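PDB 4QGR: DegT/DnrJ/EryC1/StrS aminotransferase from Brucella abortus 2308, which probably acts as a pyridoxal-phosphate-dependent transaminase, binding pyridoxal 5'-phosphate and transferring amino groups between substrates. Local coordinates for residues 69-74 with 100-105; 84-89 with 121-126; 93-98 with 142-147. All blocks are in the same frame, centred on the assembly; numbering follows the deposited sequence.

Contact 1: 69-74 with 100-105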
# COMPACT_ATOMS: atom_id res chain seq x y z
N ALA A 69 0.28 -4.68 7.11
CA ALA A 69 1.03 -5.47 8.06
C ALA A 69 0.20 -6.41 8.88
O ALA A 69 0.69 -7.46 9.28
CB ALA A 69 1.87 -4.59 8.96
N LEU A 70 -1.06 -6.05 9.09
CA LEU A 70 -2.04 -6.91 9.77
C LEU A 70 -2.74 -7.86 8.80
O LEU A 70 -3.05 -9.00 9.17
CB LEU A 70 -3.10 -6.04 10.46
CG LEU A 70 -2.59 -5.09 11.56
CD1 LEU A 70 -3.62 -4.04 11.90
CD2 LEU A 70 -2.30 -5.93 12.80
N GLN A 71 -3.00 -7.39 7.58
CA GLN A 71 -3.65 -8.20 6.56
C GLN A 71 -2.79 -9.39 6.15
O GLN A 71 -3.28 -10.50 6.01
CB GLN A 71 -3.96 -7.35 5.33
CG GLN A 71 -4.61 -8.09 4.16
CD GLN A 71 -4.87 -7.14 2.98
OE1 GLN A 71 -4.71 -5.92 3.13
NE2 GLN A 71 -5.12 -7.68 1.81
N MET A 72 -1.52 -9.15 5.87
CA MET A 72 -0.72 -10.22 5.29
C MET A 72 -0.62 -11.49 6.14
O MET A 72 -0.70 -12.62 5.61
CB MET A 72 0.64 -9.71 4.82
CG MET A 72 0.50 -8.77 3.63
SD MET A 72 2.12 -8.35 2.94
CE MET A 72 2.66 -6.96 3.94
N PRO A 73 -0.43 -11.35 7.47
CA PRO A 73 -0.39 -12.56 8.27
C PRO A 73 -1.72 -13.36 8.22
O PRO A 73 -1.67 -14.60 8.29
CB PRO A 73 -0.13 -12.05 9.67
CG PRO A 73 0.67 -10.80 9.45
CD PRO A 73 0.11 -10.20 8.20
N LEU A 74 -2.86 -12.66 8.13
CA LEU A 74 -4.14 -13.37 7.99
C LEU A 74 -4.16 -14.15 6.68
O LEU A 74 -4.64 -15.30 6.63
CB LEU A 74 -5.32 -12.39 8.02
CG LEU A 74 -5.52 -11.64 9.34
CD1 LEU A 74 -6.61 -10.57 9.20
CD2 LEU A 74 -5.93 -12.58 10.44
N ALA A 100 -12.44 -8.22 7.85
CA ALA A 100 -13.46 -8.14 6.81
C ALA A 100 -12.95 -8.18 5.39
O ALA A 100 -13.53 -8.84 4.50
CB ALA A 100 -14.30 -6.89 7.04
N LEU A 101 -11.87 -7.46 5.14
CA LEU A 101 -11.26 -7.43 3.82
C LEU A 101 -10.92 -8.82 3.32
O LEU A 101 -11.25 -9.14 2.17
CB LEU A 101 -10.02 -6.55 3.84
CG LEU A 101 -9.47 -6.26 2.45
CD1 LEU A 101 -10.34 -5.22 1.77
CD2 LEU A 101 -8.05 -5.73 2.55
N VAL A 102 -10.35 -9.67 4.19
CA VAL A 102 -10.04 -11.07 3.77
C VAL A 102 -11.24 -12.02 3.76
O VAL A 102 -11.10 -13.20 3.42
CB VAL A 102 -8.87 -11.70 4.54
CG1 VAL A 102 -7.61 -10.86 4.35
CG2 VAL A 102 -9.17 -11.93 6.03
N GLY A 103 -12.40 -11.52 4.17
CA GLY A 103 -13.64 -12.27 4.09
C GLY A 103 -14.03 -12.96 5.39
O GLY A 103 -15.08 -13.62 5.42
N ALA A 104 -13.22 -12.82 6.43
CA ALA A 104 -13.50 -13.32 7.78
C ALA A 104 -14.38 -12.31 8.50
O ALA A 104 -14.73 -11.27 7.92
CB ALA A 104 -12.21 -13.59 8.55
N GLU A 105 -14.79 -12.62 9.73
CA GLU A 105 -15.59 -11.68 10.52
C GLU A 105 -14.84 -11.31 11.77
O GLU A 105 -14.33 -12.16 12.46
CB GLU A 105 -16.94 -12.26 10.96
CG GLU A 105 -17.88 -12.61 9.85
CD GLU A 105 -19.29 -12.82 10.34
OE1 GLU A 105 -19.63 -12.50 11.50
OE2 GLU A 105 -20.08 -13.36 9.57
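The turn that presents L101 and V102 to Q71 is closed by a backbone hydrogen bond from G103 N to A100 O, 2.9 Å long. It belongs to a Schellman motif at the C-terminal end of helix 94-101. G103 takes a positive phi of 97°, where a CB would be jammed against the carbonyl O of V102, so glycine suits the place. The two residues just before it face helix 68-76, whose side of the contact consists of Q71 and L74.

Q71 reaches out with a fully extended chain, chi1 178° and chi2 180°, which carries its flat amide to L101. There the methyl CD2 of L101 stands over the amide face, between OE1 and NE2: it lies 3.4 Å from Q71 OE1 and 3.6 Å from Q71 NE2. This is van der Waals contact only, with apolar carbon covering one side of a polar plate. Lower on the same chain, the methylene CG of Q71 slides past V102 CG1, running the opposite way, at 4.1 Å. The other valine methyl, CG2, turns to the leucine one helical turn on and meets L74 CD1 at 4.3 Å, a loose apolar touch. A compact beta-branched valine can thus serve two neighbours, one with each methyl.

L101 also packs on M75 of the second subunit, so the contact borders the dimer interface. One turn earlier on helix 94-101, V98 packs on L70, Q71 and L74. Helix 68-76 thus packs on the C-terminal end and Schellman turn of helix 94-101, on one side of the mixed sheet, with the cofactor about 10 Å from the Q71 side chain; this fits the large domain of a fold-type I PLP enzyme.

Contact 2: 84-89 with 121-126; sequences AVFVPS and EQLEAA
F86 holds its ring anti to its own carbonyl carbon (chi1 -59°), while L123 sends CG anti to the backbone N (chi1 170°), and these two choices bring the ring base and a leucine methyl together. The side chains cross at about a right angle, with L123 CD1 seated 3.6 Å from F86 CB and a little farther from CG, at the root of the aromatic group. One helical turn later, A126 meets the CD2-CE2 side of the ring: its CB lies 4.0 Å from F86 CD2. Alanine is small enough for the ring to approach the helix backbone, F86 CE2 lying 3.8 Å from A126 O, whereas the longer leucine reaches back to the strand.

The strand 83-88 thus gives F86 to helix 120-133, while V85 and V87 pack on helix 94-101 on the other side of the sheet. I127 and T130 of helix 120-133 also touch F86, and T130 OG1 bonds A126 O. The direct contact between the two segments is apolar packing and so not strongly directional; polar ties of this helix, such as Q122 OE1 to D110 N, lie beside it.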
# COMPACT_ATOMS: atom_id res chain seq x y z
N ALA A 84 -13.58 -16.56 12.31
CA ALA A 84 -13.70 -15.48 13.28
C ALA A 84 -12.33 -15.00 13.77
O ALA A 84 -11.44 -15.82 14.07
CB ALA A 84 -14.53 -15.92 14.46
N VAL A 85 -12.17 -13.69 13.86
CA VAL A 85 -10.93 -13.08 14.42
C VAL A 85 -11.35 -12.08 15.51
O VAL A 85 -12.21 -11.19 15.29
CB VAL A 85 -10.09 -12.37 13.34
CG1 VAL A 85 -8.86 -11.70 13.95
CG2 VAL A 85 -9.71 -13.29 12.19
N PHE A 86 -10.77 -12.25 16.70
CA PHE A 86 -11.18 -11.49 17.90
C PHE A 86 -10.31 -10.26 18.05
O PHE A 86 -9.08 -10.38 18.05
CB PHE A 86 -11.10 -12.42 19.15
CG PHE A 86 -11.98 -13.61 19.00
CD1 PHE A 86 -11.53 -14.73 18.27
CD2 PHE A 86 -13.31 -13.55 19.37
CE1 PHE A 86 -12.33 -15.78 18.02
CE2 PHE A 86 -14.13 -14.63 19.15
CZ PHE A 86 -13.67 -15.74 18.47
N VAL A 87 -10.96 -9.09 18.09
CA VAL A 87 -10.29 -7.77 18.05
C VAL A 87 -10.95 -6.81 19.03
O VAL A 87 -12.15 -6.97 19.39
CB VAL A 87 -10.29 -7.18 16.60
CG1 VAL A 87 -9.74 -8.20 15.63
CG2 VAL A 87 -11.69 -6.79 16.14
N PRO A 88 -10.19 -5.79 19.48
CA PRO A 88 -10.88 -4.74 20.22
C PRO A 88 -11.73 -3.87 19.30
O PRO A 88 -11.51 -3.81 18.10
CB PRO A 88 -9.73 -3.90 20.81
CG PRO A 88 -8.48 -4.61 20.46
CD PRO A 88 -8.76 -5.48 19.30
N SER A 89 -12.77 -3.27 19.88
CA SER A 89 -13.52 -2.20 19.23
C SER A 89 -12.86 -0.83 19.51
O SER A 89 -12.97 0.09 18.69
CB SER A 89 -14.96 -2.23 19.76
OG SER A 89 -15.69 -1.10 19.31
N GLU A 121 -10.77 -11.85 30.05
CA GLU A 121 -11.87 -12.72 30.45
C GLU A 121 -12.95 -12.72 29.39
O GLU A 121 -13.55 -13.77 29.08
CB GLU A 121 -12.49 -12.29 31.78
CG GLU A 121 -11.64 -12.61 33.00
CD GLU A 121 -10.53 -11.61 33.29
OE1 GLU A 121 -10.44 -10.52 32.64
OE2 GLU A 121 -9.71 -11.95 34.18
N GLN A 122 -13.23 -11.54 28.86
CA GLN A 122 -14.26 -11.42 27.84
C GLN A 122 -13.83 -12.02 26.51
O GLN A 122 -14.65 -12.57 25.82
CB GLN A 122 -14.71 -9.97 27.67
CG GLN A 122 -16.10 -9.93 27.03
CD GLN A 122 -16.54 -8.57 26.57
OE1 GLN A 122 -15.72 -7.74 26.13
NE2 GLN A 122 -17.84 -8.36 26.58
N LEU A 123 -12.54 -11.94 26.17
CA LEU A 123 -12.01 -12.66 25.02
C LEU A 123 -12.36 -14.16 25.12
O LEU A 123 -12.84 -14.78 24.16
CB LEU A 123 -10.50 -12.52 24.97
CG LEU A 123 -9.71 -13.37 24.00
CD1 LEU A 123 -10.15 -13.12 22.57
CD2 LEU A 123 -8.18 -13.24 24.13
N GLU A 124 -12.06 -14.74 26.27
CA GLU A 124 -12.35 -16.14 26.51
C GLU A 124 -13.84 -16.46 26.30
O GLU A 124 -14.21 -17.46 25.65
CB GLU A 124 -11.86 -16.54 27.93
CG GLU A 124 -11.89 -18.05 28.18
CD GLU A 124 -11.02 -18.46 29.37
OE1 GLU A 124 -11.27 -17.99 30.50
OE2 GLU A 124 -10.07 -19.24 29.18
N ALA A 125 -14.69 -15.62 26.86
CA ALA A 125 -16.16 -15.77 26.70
C ALA A 125 -16.62 -15.63 25.25
O ALA A 125 -17.54 -16.36 24.83
CB ALA A 125 -16.87 -14.79 27.56
N ALA A 126 -15.98 -14.74 24.51
CA ALA A 126 -16.30 -14.48 23.12
C ALA A 126 -15.96 -15.70 22.27
O ALA A 126 -16.75 -16.10 21.41
CB ALA A 126 -15.55 -13.25 22.61

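Contact 3: 93-98 with 142-147; sequences AATAEV and IPVDLF. With PLP (pyridoxal-5'-phosphate), chain E.
The flat pyridine ring of pyridoxal phosphate meets both segments. A94 CB and T95 OG1 lie on the same side of its plane, A94 CB outside the ring outline at 3.8 Å from PLP C6 and T95 OG1 at 3.9 Å from PLP N1. V144 CG1 instead lies close to the ring plane, beyond the ring methyl C2A, which it meets at 3.7 Å.

Next to the cofactor, T95 makes the link between the helix and the loop. With chi1 at -48° its CG2 points anti to the backbone N, and this methyl touches V144 CG2 at 3.6 Å and I142 CG2 at 3.8 Å. T95 and V144 meet obliquely, while the T95 and I142 side chains lie alongside, pointing oppositely. Threonine suits the place because its two branches do different work: the methyl joins the hydrocarbon, while OG1 hydrogen-bonds D170 OD2 and T91 OG1. V144 is likewise divided, one methyl for T95 and the other for the cofactor. Branched I142 meets T95 CG2 with its own CG2 while CD1 reaches T95 O, which is buried here without a polar partner.

Farther along the loop, D145 centres an inverse gamma turn and bonds Y153 and S174, and F147 N bonds Q173 OE1, probably helping to position Q173, whose NE2 hydrogen-bonds the cofactor. On the helix, E97 bonds H227 and G240 of the second subunit. A pocket lined by A94 and T95 of helix 94-101 and the loop after a sheet strand, with N242 of the second subunit completing it, is typical of the dimeric fold-type I aminotransferase active site.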
# COMPACT_ATOMS: atom_id res chain seq x y z
N ALA A 93 -9.42 1.75 13.00
CA ALA A 93 -10.23 0.89 12.14
C ALA A 93 -9.49 -0.30 11.52
O ALA A 93 -10.08 -1.34 11.30
CB ALA A 93 -10.84 1.73 11.02
N ALA A 94 -8.25 -0.11 11.11
CA ALA A 94 -7.46 -1.16 10.47
C ALA A 94 -7.51 -2.51 11.19
O ALA A 94 -7.63 -3.48 10.55
CB ALA A 94 -6.02 -0.72 10.36
N THR A 95 -7.46 -2.53 12.55
CA THR A 95 -7.43 -3.79 13.33
C THR A 95 -8.61 -4.73 12.93
O THR A 95 -8.44 -5.93 12.78
CB THR A 95 -7.43 -3.47 14.84
OG1 THR A 95 -6.43 -2.44 15.14
CG2 THR A 95 -7.16 -4.73 15.69
N ALA A 96 -9.82 -4.17 12.81
CA ALA A 96 -11.00 -4.92 12.37
C ALA A 96 -11.16 -4.99 10.87
O ALA A 96 -11.61 -5.99 10.35
CB ALA A 96 -12.26 -4.36 12.97
N GLU A 97 -10.82 -3.91 10.17
CA GLU A 97 -11.07 -3.81 8.77
C GLU A 97 -10.39 -4.90 7.96
O GLU A 97 -11.01 -5.45 7.03
CB GLU A 97 -10.62 -2.45 8.28
CG GLU A 97 -10.78 -2.22 6.79
CD GLU A 97 -10.17 -0.88 6.40
OE1 GLU A 97 -8.94 -0.72 6.57
OE2 GLU A 97 -10.95 0.05 6.03
N VAL A 98 -9.15 -5.23 8.31
CA VAL A 98 -8.40 -6.24 7.55
C VAL A 98 -9.06 -7.62 7.63
O VAL A 98 -9.01 -8.40 6.67
CB VAL A 98 -6.91 -6.34 7.93
CG1 VAL A 98 -6.21 -5.02 7.65
CG2 VAL A 98 -6.71 -6.81 9.37
N ILE A 142 -6.30 -10.50 17.51
CA ILE A 142 -5.44 -9.33 17.25
C ILE A 142 -5.53 -8.36 18.42
O ILE A 142 -6.25 -7.36 18.37
CB ILE A 142 -5.71 -8.59 15.92
CG1 ILE A 142 -5.84 -9.57 14.76
CG2 ILE A 142 -4.62 -7.55 15.65
CD1 ILE A 142 -6.11 -8.94 13.39
N PRO A 143 -4.74 -8.65 19.47
CA PRO A 143 -4.64 -7.67 20.52
C PRO A 143 -3.92 -6.42 20.01
O PRO A 143 -3.05 -6.52 19.12
CB PRO A 143 -3.80 -8.37 21.60
CG PRO A 143 -3.71 -9.79 21.18
CD PRO A 143 -3.81 -9.75 19.67
N VAL A 144 -4.26 -5.27 20.60
CA VAL A 144 -3.61 -4.00 20.27
C VAL A 144 -2.85 -3.49 21.47
O VAL A 144 -3.35 -3.55 22.59
CB VAL A 144 -4.64 -2.95 19.82
CG1 VAL A 144 -3.98 -1.63 19.51
CG2 VAL A 144 -5.43 -3.47 18.61
N ASP A 145 -1.65 -2.99 21.23
CA ASP A 145 -0.92 -2.34 22.28
C ASP A 145 -1.32 -0.87 22.26
O ASP A 145 -0.64 -0.05 21.69
CB ASP A 145 0.58 -2.45 22.04
CG ASP A 145 1.05 -3.88 21.94
OD1 ASP A 145 0.49 -4.76 22.64
OD2 ASP A 145 2.01 -4.13 21.16
N LEU A 146 -2.47 -0.53 22.84
CA LEU A 146 -3.05 0.78 22.57
C LEU A 146 -2.24 1.88 23.24
O LEU A 146 -1.87 1.76 24.37
CB LEU A 146 -4.53 0.87 23.00
CG LEU A 146 -5.33 2.00 22.34
CD1 LEU A 146 -5.43 1.79 20.83
CD2 LEU A 146 -6.74 2.13 22.90
N PHE A 147 -1.99 2.95 22.52
CA PHE A 147 -1.25 4.15 23.02
C PHE A 147 0.19 3.87 23.39
O PHE A 147 0.85 4.72 23.99
CB PHE A 147 -1.98 4.87 24.19
CG PHE A 147 -3.43 5.24 23.88
CD1 PHE A 147 -3.82 5.69 22.62
CD2 PHE A 147 -4.38 5.13 24.85
CE1 PHE A 147 -5.15 6.04 22.36
CE2 PHE A 147 -5.73 5.50 24.59
CZ PHE A 147 -6.10 5.97 23.34
N1 PLP E . -3.32 -0.35 14.04
C2 PLP E . -3.36 0.65 14.94
C2A PLP E . -3.59 0.39 16.41
C3 PLP E . -3.08 2.03 14.46
O3 PLP E . -3.07 3.02 15.35
C4 PLP E . -2.92 2.25 13.00
C4A PLP E . -2.57 3.51 12.31
O4A PLP E . -1.79 4.32 12.78
C5 PLP E . -2.91 1.06 12.14
C6 PLP E . -3.12 -0.19 12.73
C5A PLP E . -2.73 1.19 10.64
O4P PLP E . -1.41 1.65 10.30
P PLP E . -1.18 2.54 8.98
O1P PLP E . 0.32 2.55 8.71
O2P PLP E . -2.03 1.98 7.88
O3P PLP E . -1.66 3.92 9.47

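From the N terminus, helix 68-76 leads into strand 83-88, helix 94-101 and strand 105-109. Contact 1 closes the first loop by bringing 100-105 back to 69-74. Contact 2 opens within that loop, at 84-89, and closes beyond it at 121-126; contact 3 starts at 93-98, inside both, and closes last at 142-147. Each pair of contacts therefore crosses. E105 O and V85 N join contacts 1 and 2 between strands, F86 O and I142 N join contacts 2 and 3, and contacts 1 and 3 share helix 94-101, with L70 packing on I142. Contact 2 fixes helix 120-133 on one side of the sheet, contacts 1 and 3 pack helices 68-76 and 94-101 on the other, and only contact 3 lines the pocket directly.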